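Local coordinates for uncharacterized protein (Bacteroides ovatus, PDB 3NQK) that is of unknown function but probably combines an N-terminal E-set-like domain with a C-terminal, mainly antiparallel beta domain of the BT_3044-like family, at residues S161-V171 with A183-V193; F224-M232 with E244-S252. All coordinates share one frame; numbering follows the deposited sequence.

Interaction 1: S161-V171 with A183-V193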
loop_
_atom_site.group_PDB
_atom_site.type_symbol
_atom_site.label_atom_id
_atom_site.label_comp_id
_atom_site.label_asym_id
_atom_site.label_seq_id
_atom_site.Cartn_x
_atom_site.Cartn_y
_atom_site.Cartn_z
ATOM N N SER A 161 -15.828 11.426 6.552
ATOM C CA SER A 161 -16.878 11.143 5.550
ATOM C C SER A 161 -17.191 9.683 5.451
ATOM O O SER A 161 -16.378 8.846 5.795
ATOM C CB SER A 161 -16.444 11.651 4.162
ATOM O OG SER A 161 -15.296 10.939 3.672
ATOM N N GLY A 162 -18.363 9.378 4.908
ATOM C CA GLY A 162 -18.788 8.004 4.729
ATOM C C GLY A 162 -20.151 7.771 5.313
ATOM O O GLY A 162 -20.960 8.694 5.415
ATOM N N SER A 163 -20.401 6.538 5.729
ATOM C CA SER A 163 -21.723 6.139 6.205
ATOM C C SER A 163 -21.756 6.114 7.728
ATOM O O SER A 163 -21.143 5.254 8.359
ATOM C CB SER A 163 -22.093 4.764 5.631
ATOM O OG SER A 163 -23.440 4.432 5.908
ATOM N N TYR A 164 -22.445 7.089 8.313
ATOM C CA TYR A 164 -22.570 7.179 9.766
ATOM C C TYR A 164 -23.717 6.299 10.277
ATOM O O TYR A 164 -24.836 6.329 9.723
ATOM C CB TYR A 164 -22.843 8.627 10.185
ATOM C CG TYR A 164 -21.620 9.534 10.219
ATOM C CD1 TYR A 164 -21.044 10.002 9.055
ATOM C CD2 TYR A 164 -21.105 9.986 11.423
ATOM C CE1 TYR A 164 -19.949 10.863 9.092
ATOM C CE2 TYR A 164 -20.026 10.855 11.467
ATOM C CZ TYR A 164 -19.451 11.283 10.306
ATOM O OH TYR A 164 -18.371 12.151 10.358
ATOM N N THR A 165 -23.450 5.521 11.325
ATOM C CA THR A 165 -24.513 4.811 12.018
ATOM C C THR A 165 -25.401 5.855 12.662
ATOM O O THR A 165 -24.903 6.757 13.313
ATOM C CB THR A 165 -23.968 3.913 13.081
ATOM O OG1 THR A 165 -23.180 2.873 12.466
ATOM C CG2 THR A 165 -25.116 3.293 13.898
ATOM N N ALA A 166 -26.716 5.753 12.456
ATOM C CA ALA A 166 -27.644 6.824 12.907
ATOM C C ALA A 166 -28.739 6.336 13.809
ATOM O O ALA A 166 -29.770 7.002 13.940
ATOM C CB ALA A 166 -28.248 7.535 11.707
ATOM N N SER A 167 -28.496 5.222 14.501
ATOM C CA SER A 167 -29.518 4.613 15.357
ATOM C C SER A 167 -29.839 5.442 16.589
ATOM O O SER A 167 -30.882 5.246 17.203
ATOM C CB SER A 167 -29.105 3.190 15.777
ATOM O OG SER A 167 -27.809 3.163 16.341
ATOM N N SER A 168 -28.941 6.360 16.964
ATOM C CA SER A 168 -29.173 7.209 18.152
ATOM C C SER A 168 -29.683 8.589 17.786
ATOM O O SER A 168 -29.764 9.468 18.646
ATOM C CB SER A 168 -27.896 7.343 18.985
ATOM O OG SER A 168 -27.669 6.186 19.750
HETATM N N MSE A 169 -29.987 8.800 16.505
HETATM C CA MSE A 169 -30.518 10.093 16.054
HETATM C C MSE A 169 -32.018 10.015 16.004
HETATM O O MSE A 169 -32.586 9.222 15.239
HETATM C CB MSE A 169 -29.978 10.466 14.670
HETATM C CG MSE A 169 -30.456 11.834 14.199
HETATM SE SE MSE A 169 -29.955 12.239 12.411
HETATM C CE MSE A 169 -31.163 10.994 11.530
ATOM N N LYS A 170 -32.667 10.821 16.820
ATOM C CA LYS A 170 -34.116 10.822 16.888
ATOM C C LYS A 170 -34.698 12.016 16.155
ATOM O O LYS A 170 -34.170 13.141 16.239
ATOM C CB LYS A 170 -34.576 10.823 18.337
ATOM C CG LYS A 170 -34.287 9.505 19.099
ATOM C CD LYS A 170 -34.993 9.502 20.436
ATOM C CE LYS A 170 -34.977 8.139 21.084
ATOM N NZ LYS A 170 -36.015 8.059 22.166
ATOM N N VAL A 171 -35.787 11.781 15.438
ATOM C CA VAL A 171 -36.448 12.832 14.701
ATOM C C VAL A 171 -37.909 12.964 15.133
ATOM O O VAL A 171 -38.731 12.077 14.901
ATOM C CB VAL A 171 -36.357 12.574 13.232
ATOM C CG1 VAL A 171 -37.110 13.639 12.461
ATOM C CG2 VAL A 171 -34.868 12.525 12.803
ATOM N N ALA A 183 -40.739 9.423 18.318
ATOM C CA ALA A 183 -39.668 9.804 17.418
ATOM C C ALA A 183 -39.415 8.721 16.415
ATOM O O ALA A 183 -39.609 7.531 16.699
ATOM C CB ALA A 183 -38.405 10.094 18.197
ATOM N N ARG A 184 -38.981 9.139 15.231
ATOM C CA ARG A 184 -38.616 8.234 14.171
ATOM C C ARG A 184 -37.095 8.143 14.085
ATOM O O ARG A 184 -36.379 9.065 14.513
ATOM C CB ARG A 184 -39.182 8.731 12.852
ATOM C CG ARG A 184 -40.641 8.289 12.581
ATOM C CD ARG A 184 -41.344 9.180 11.524
ATOM N NE ARG A 184 -40.400 9.832 10.616
ATOM C CZ ARG A 184 -40.729 10.784 9.748
ATOM N NH1 ARG A 184 -42.003 11.155 9.608
ATOM N NH2 ARG A 184 -39.789 11.356 9.002
ATOM N N THR A 185 -36.598 7.022 13.556
ATOM C CA THR A 185 -35.157 6.824 13.379
ATOM C C THR A 185 -34.889 5.999 12.143
ATOM O O THR A 185 -35.770 5.285 11.652
ATOM C CB THR A 185 -34.527 6.084 14.579
ATOM O OG1 THR A 185 -35.003 4.739 14.621
ATOM C CG2 THR A 185 -34.872 6.752 15.852
ATOM N N THR A 186 -33.675 6.110 11.627
ATOM C CA THR A 186 -33.204 5.240 10.548
ATOM C C THR A 186 -31.851 4.682 10.958
ATOM O O THR A 186 -31.266 5.132 11.920
ATOM C CB THR A 186 -33.075 5.982 9.218
ATOM O OG1 THR A 186 -32.888 5.036 8.163
ATOM C CG2 THR A 186 -31.906 6.947 9.250
ATOM N N ASP A 187 -31.357 3.707 10.237
ATOM C CA ASP A 187 -30.155 3.026 10.680
ATOM C C ASP A 187 -28.837 3.719 10.255
ATOM O O ASP A 187 -27.833 3.540 10.899
ATOM C CB ASP A 187 -30.177 1.531 10.264
ATOM C CG ASP A 187 -30.377 1.333 8.782
ATOM O OD1 ASP A 187 -30.303 2.335 8.024
ATOM O OD2 ASP A 187 -30.631 0.166 8.371
ATOM N N LYS A 188 -28.872 4.553 9.219
ATOM C CA LYS A 188 -27.639 5.205 8.740
ATOM C C LYS A 188 -27.905 6.480 7.921
ATOM O O LYS A 188 -28.962 6.631 7.320
ATOM C CB LYS A 188 -26.845 4.231 7.877
ATOM C CG LYS A 188 -27.497 3.971 6.504
ATOM C CD LYS A 188 -26.826 2.815 5.752
ATOM C CE LYS A 188 -27.570 2.484 4.442
ATOM N NZ LYS A 188 -26.968 1.295 3.770
ATOM N N ARG A 189 -26.901 7.361 7.868
ATOM C CA ARG A 189 -26.955 8.567 7.050
ATOM C C ARG A 189 -25.594 8.788 6.426
ATOM O O ARG A 189 -24.563 8.531 7.060
ATOM C CB ARG A 189 -27.324 9.793 7.894
ATOM C CG ARG A 189 -28.720 9.759 8.535
ATOM C CD ARG A 189 -29.830 9.749 7.485
ATOM N NE ARG A 189 -29.977 11.046 6.819
ATOM C CZ ARG A 189 -30.876 11.300 5.874
ATOM N NH1 ARG A 189 -31.687 10.349 5.451
ATOM N NH2 ARG A 189 -30.957 12.504 5.347
ATOM N N THR A 190 -25.574 9.286 5.200
ATOM C CA THR A 190 -24.334 9.470 4.496
ATOM C C THR A 190 -23.814 10.877 4.646
ATOM O O THR A 190 -24.540 11.849 4.433
ATOM C CB THR A 190 -24.493 9.165 3.013
ATOM O OG1 THR A 190 -25.078 7.864 2.853
ATOM C CG2 THR A 190 -23.123 9.212 2.301
ATOM N N GLY A 191 -22.556 10.984 5.069
ATOM C CA GLY A 191 -21.861 12.263 5.140
ATOM C C GLY A 191 -20.944 12.389 3.940
ATOM O O GLY A 191 -20.042 11.564 3.750
ATOM N N TYR A 192 -21.189 13.410 3.120
ATOM C CA TYR A 192 -20.472 13.596 1.856
ATOM C C TYR A 192 -19.385 14.639 1.993
ATOM O O TYR A 192 -19.540 15.589 2.717
ATOM C CB TYR A 192 -21.449 14.035 0.762
ATOM C CG TYR A 192 -22.648 13.112 0.563
ATOM C CD1 TYR A 192 -23.790 13.235 1.361
ATOM C CD2 TYR A 192 -22.660 12.163 -0.452
ATOM C CE1 TYR A 192 -24.921 12.408 1.163
ATOM C CE2 TYR A 192 -23.791 11.320 -0.661
ATOM C CZ TYR A 192 -24.914 11.465 0.152
ATOM O OH TYR A 192 -26.018 10.669 -0.047
ATOM N N VAL A 193 -18.302 14.475 1.249
ATOM C CA VAL A 193 -17.185 15.398 1.321
ATOM C C VAL A 193 -17.530 16.758 0.757
ATOM O O VAL A 193 -18.179 16.866 -0.283
ATOM C CB VAL A 193 -15.982 14.896 0.509
ATOM C CG1 VAL A 193 -15.048 16.067 0.182
ATOM C CG2 VAL A 193 -15.240 13.759 1.246
HETATM O O HOH W 1 -32.041 8.146 12.840
#

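Interaction 2: F224-M232 with E244-S252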
loop_
_atom_site.group_PDB
_atom_site.type_symbol
_atom_site.label_atom_id
_atom_site.label_comp_id
_atom_site.label_asym_id
_atom_site.label_seq_id
_atom_site.Cartn_x
_atom_site.Cartn_y
_atom_site.Cartn_z
ATOM N N PHE A 224 -15.414 20.456 10.956
ATOM C CA PHE A 224 -14.786 19.957 12.171
ATOM C C PHE A 224 -13.673 20.884 12.609
ATOM O O PHE A 224 -12.705 21.060 11.901
ATOM C CB PHE A 224 -14.237 18.561 11.940
ATOM C CG PHE A 224 -15.282 17.531 11.793
ATOM C CD1 PHE A 224 -15.971 17.400 10.621
ATOM C CD2 PHE A 224 -15.575 16.681 12.827
ATOM C CE1 PHE A 224 -16.950 16.442 10.481
ATOM C CE2 PHE A 224 -16.553 15.690 12.684
ATOM C CZ PHE A 224 -17.229 15.575 11.528
ATOM N N LYS A 225 -13.806 21.457 13.796
ATOM C CA LYS A 225 -12.811 22.411 14.286
ATOM C C LYS A 225 -11.763 21.742 15.187
ATOM O O LYS A 225 -11.973 20.639 15.707
ATOM C CB LYS A 225 -13.487 23.586 15.011
ATOM C CG LYS A 225 -14.264 24.526 14.069
ATOM C CD LYS A 225 -14.591 25.882 14.731
ATOM C CE LYS A 225 -15.608 25.724 15.844
ATOM N NZ LYS A 225 -16.001 27.023 16.435
ATOM N N GLU A 226 -10.639 22.438 15.369
ATOM C CA GLU A 226 -9.492 21.910 16.114
ATOM C C GLU A 226 -9.852 21.606 17.588
ATOM O O GLU A 226 -9.320 20.668 18.184
ATOM C CB GLU A 226 -8.319 22.921 16.046
ATOM C CG GLU A 226 -6.915 22.283 15.870
ATOM C CD GLU A 226 -6.673 21.728 14.435
ATOM O OE1 GLU A 226 -7.653 21.583 13.663
ATOM O OE2 GLU A 226 -5.502 21.432 14.096
ATOM N N ASP A 227 -10.811 22.364 18.128
ATOM C CA ASP A 227 -11.168 22.287 19.549
ATOM C C ASP A 227 -12.301 21.272 19.881
ATOM O O ASP A 227 -12.777 21.219 21.024
ATOM C CB ASP A 227 -11.576 23.684 20.053
ATOM C CG ASP A 227 -12.922 24.152 19.472
ATOM O OD1 ASP A 227 -13.509 23.416 18.628
ATOM O OD2 ASP A 227 -13.393 25.244 19.868
ATOM N N GLY A 228 -12.762 20.527 18.887
ATOM C CA GLY A 228 -13.771 19.495 19.131
ATOM C C GLY A 228 -15.212 19.988 19.076
ATOM O O GLY A 228 -16.118 19.326 19.579
ATOM N N THR A 229 -15.415 21.167 18.494
ATOM C CA THR A 229 -16.755 21.686 18.252
ATOM C C THR A 229 -16.991 21.699 16.750
ATOM O O THR A 229 -16.055 21.861 15.980
ATOM C CB THR A 229 -16.928 23.155 18.811
ATOM O OG1 THR A 229 -15.913 23.999 18.268
ATOM C CG2 THR A 229 -16.841 23.192 20.349
ATOM N N LEU A 230 -18.234 21.492 16.336
ATOM C CA LEU A 230 -18.600 21.612 14.933
ATOM C C LEU A 230 -19.231 22.982 14.630
ATOM O O LEU A 230 -19.821 23.618 15.503
ATOM C CB LEU A 230 -19.632 20.556 14.548
ATOM C CG LEU A 230 -19.330 19.049 14.552
ATOM C CD1 LEU A 230 -17.960 18.737 13.916
ATOM C CD2 LEU A 230 -19.412 18.528 15.919
ATOM N N ASP A 231 -19.066 23.436 13.394
ATOM C CA ASP A 231 -19.952 24.424 12.831
ATOM C C ASP A 231 -20.951 23.598 12.033
ATOM O O ASP A 231 -20.568 22.626 11.394
ATOM C CB ASP A 231 -19.225 25.373 11.875
ATOM C CG ASP A 231 -18.197 26.252 12.570
ATOM O OD1 ASP A 231 -18.486 26.765 13.677
ATOM O OD2 ASP A 231 -17.120 26.485 11.965
HETATM N N MSE A 232 -22.230 23.932 12.133
HETATM C CA MSE A 232 -23.256 23.307 11.306
HETATM C C MSE A 232 -24.130 24.392 10.764
HETATM O O MSE A 232 -24.708 25.147 11.520
HETATM C CB MSE A 232 -24.111 22.355 12.122
HETATM C CG MSE A 232 -23.390 21.153 12.653
HETATM SE SE MSE A 232 -24.619 19.866 13.442
HETATM C CE MSE A 232 -25.818 19.632 11.966
ATOM N N GLU A 244 -32.211 25.552 11.915
ATOM C CA GLU A 244 -31.909 26.293 13.131
ATOM C C GLU A 244 -31.140 25.400 14.125
ATOM O O GLU A 244 -31.668 24.418 14.633
ATOM C CB GLU A 244 -33.205 26.802 13.760
ATOM C CG GLU A 244 -33.025 27.959 14.747
ATOM C CD GLU A 244 -34.311 28.253 15.547
ATOM O OE1 GLU A 244 -35.402 27.773 15.127
ATOM O OE2 GLU A 244 -34.221 28.934 16.604
ATOM N N LEU A 245 -29.880 25.733 14.355
ATOM C CA LEU A 245 -29.042 24.969 15.255
ATOM C C LEU A 245 -29.442 25.251 16.697
ATOM O O LEU A 245 -29.714 26.395 17.058
ATOM C CB LEU A 245 -27.584 25.346 15.036
ATOM C CG LEU A 245 -26.542 24.511 15.770
ATOM C CD1 LEU A 245 -26.562 23.073 15.282
ATOM C CD2 LEU A 245 -25.139 25.133 15.598
ATOM N N ILE A 246 -29.481 24.211 17.515
ATOM C CA ILE A 246 -29.820 24.360 18.934
ATOM C C ILE A 246 -28.661 23.883 19.826
ATOM O O ILE A 246 -28.341 22.701 19.865
ATOM C CB ILE A 246 -31.078 23.567 19.276
ATOM C CG1 ILE A 246 -32.270 24.141 18.519
ATOM C CG2 ILE A 246 -31.340 23.575 20.824
ATOM C CD1 ILE A 246 -33.512 23.285 18.609
ATOM N N GLY A 247 -28.072 24.806 20.570
ATOM C CA GLY A 247 -26.920 24.485 21.408
ATOM C C GLY A 247 -25.638 24.604 20.602
ATOM O O GLY A 247 -25.567 25.389 19.636
ATOM N N THR A 248 -24.602 23.882 21.018
ATOM C CA THR A 248 -23.356 23.861 20.268
ATOM C C THR A 248 -22.994 22.426 20.003
ATOM O O THR A 248 -22.790 21.658 20.926
ATOM C CB THR A 248 -22.178 24.606 21.011
ATOM O OG1 THR A 248 -21.927 23.977 22.260
ATOM C CG2 THR A 248 -22.516 26.111 21.243
ATOM N N PRO A 249 -22.999 22.032 18.732
ATOM C CA PRO A 249 -22.724 20.662 18.393
ATOM C C PRO A 249 -21.292 20.303 18.663
ATOM O O PRO A 249 -20.403 21.150 18.543
ATOM C CB PRO A 249 -23.030 20.600 16.894
ATOM C CG PRO A 249 -22.859 21.969 16.417
ATOM C CD PRO A 249 -23.272 22.850 17.540
ATOM N N THR A 250 -21.069 19.032 18.959
ATOM C CA THR A 250 -19.787 18.543 19.403
ATOM C C THR A 250 -19.393 17.292 18.673
ATOM O O THR A 250 -20.247 16.615 18.067
ATOM C CB THR A 250 -19.854 18.237 20.902
ATOM O OG1 THR A 250 -19.469 19.403 21.620
ATOM C CG2 THR A 250 -18.927 17.072 21.289
ATOM N N TYR A 251 -18.092 16.981 18.693
ATOM C CA TYR A 251 -17.610 15.691 18.166
ATOM C C TYR A 251 -16.441 15.139 18.943
ATOM O O TYR A 251 -15.736 15.864 19.618
ATOM C CB TYR A 251 -17.230 15.811 16.708
ATOM C CG TYR A 251 -15.862 16.379 16.448
ATOM C CD1 TYR A 251 -15.672 17.743 16.315
ATOM C CD2 TYR A 251 -14.789 15.551 16.213
ATOM C CE1 TYR A 251 -14.438 18.262 15.994
ATOM C CE2 TYR A 251 -13.551 16.055 15.902
ATOM C CZ TYR A 251 -13.376 17.410 15.795
ATOM O OH TYR A 251 -12.134 17.914 15.482
ATOM N N SER A 252 -16.220 13.844 18.801
ATOM C CA SER A 252 -15.121 13.183 19.463
ATOM C C SER A 252 -14.576 12.095 18.567
ATOM O O SER A 252 -15.331 11.400 17.911
ATOM C CB SER A 252 -15.596 12.569 20.767
ATOM O OG SER A 252 -16.209 11.331 20.527
#

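Interaction 1: S161-V171 with A183-V193
Strands 162-165 and 188-193 run antiparallel, their axes 4.6 Å apart at the closest and 144° between their directions, with G162–G191 and Y164–R189 as hydrogen-bonded pairs; beyond the type I turn from A166 to M169, V171 pairs with R184 in a second ladder, its register shifted by two. G191 N donates to G162 O at 2.8 Å, and A166 N to D187 O at 2.9 Å. Where the ladders part, a water takes the N-H of T186 and lies close to A166 O and M169 O, bridging backbones that no longer pair directly. Glycine suits position G162, whose backbone angles would press any CB against the preceding carbonyl, and G191, where a CB would crowd CE1 of Y164. The Y164 ring lies on the same face as R189, and its OH bonds to Y160 O. R189 bends twice, at chi2 and chi3 (-64° and -72°): CG lies 3.9 Å from CB of A166 and 4.1 Å from CE of M169, a selenomethionine, whose chain crosses it at about a right angle, while the guanidinium goes on to the carbonyls of Y202 and I206. On the opposite face, the alkyl chain of K188 passes S163, CD 3.8 Å from OG. This is an extended beta hairpin whose arms pair in two separate ladders with loops between, part of the antiparallel sheet of the BT_3044-like C-terminal region.

Interaction 2: F224-M232 with E244-S252
Y251 lays its ring against the hairpin turn that joins F224 to L230. Its CG stands between the backbone N and the carbonyl carbon (chi1 82°), which swings the ring alongside the turn, CE1 close to CA of G228, and carries OH to K225 O, 2.7 Å away. That carbonyl is gripped twice, since G228 N and Y251 OH reach it from opposite faces of its plane. F224 completes a T-shaped pair: its edge atom CD2 sits over the centre of the Y251 ring, with planes at 78° and centroids 4.8 Å apart. L230 fills the angle between the two rings, CD1 lying over one face of F224, toward its rim, and 3.5 Å from CD1 of Y251; a branched aliphatic suits a spot bordered by both. Were Y251 replaced by an alanine, the edge of F224 would probably lose the ring it faces and K225 O one of its donors. K225 to G228 form a type I turn followed by a G1 beta bulge, for which glycine's positive phi (87°) is apt; D227 adds an Asx turn, OD1 accepting from T229 N. T229 and T250 make a single backbone bridge, flanked by L230 N to P249 O at 3.1 Å and Y251 N to G228 O at 3.2 Å. P249, with no N-H to satisfy, sets its CG against CB of L230 and its CB 3.9 Å from SE of M232, also a selenomethionine. Strand 264-279 meets F224 through I271 and M232 through F273, while V222 of strand 219-224 touches L230 and M232.

Following the chain, interaction 1 closes first, bringing 183-193 back against 161-171 after the turn of hairpin 169-175/178-184. Strands 198-202 and 219-224 then continue the sheet, and interaction 2 closes around residues 233-243. The two loops lie in series, neither nested nor crossed, with centres about 17 Å apart. They touch where Y164 OH packs on F224 CZ at 3.8 Å. Strand 188-193 leads by pairing through 198-202 and 219-224 to 230-234, while 162-165 leads through 292-307 and 264-279 to 244-257. The single bridge of interaction 2 joins these two routes, so the pairings form a closed, barrel-like circuit.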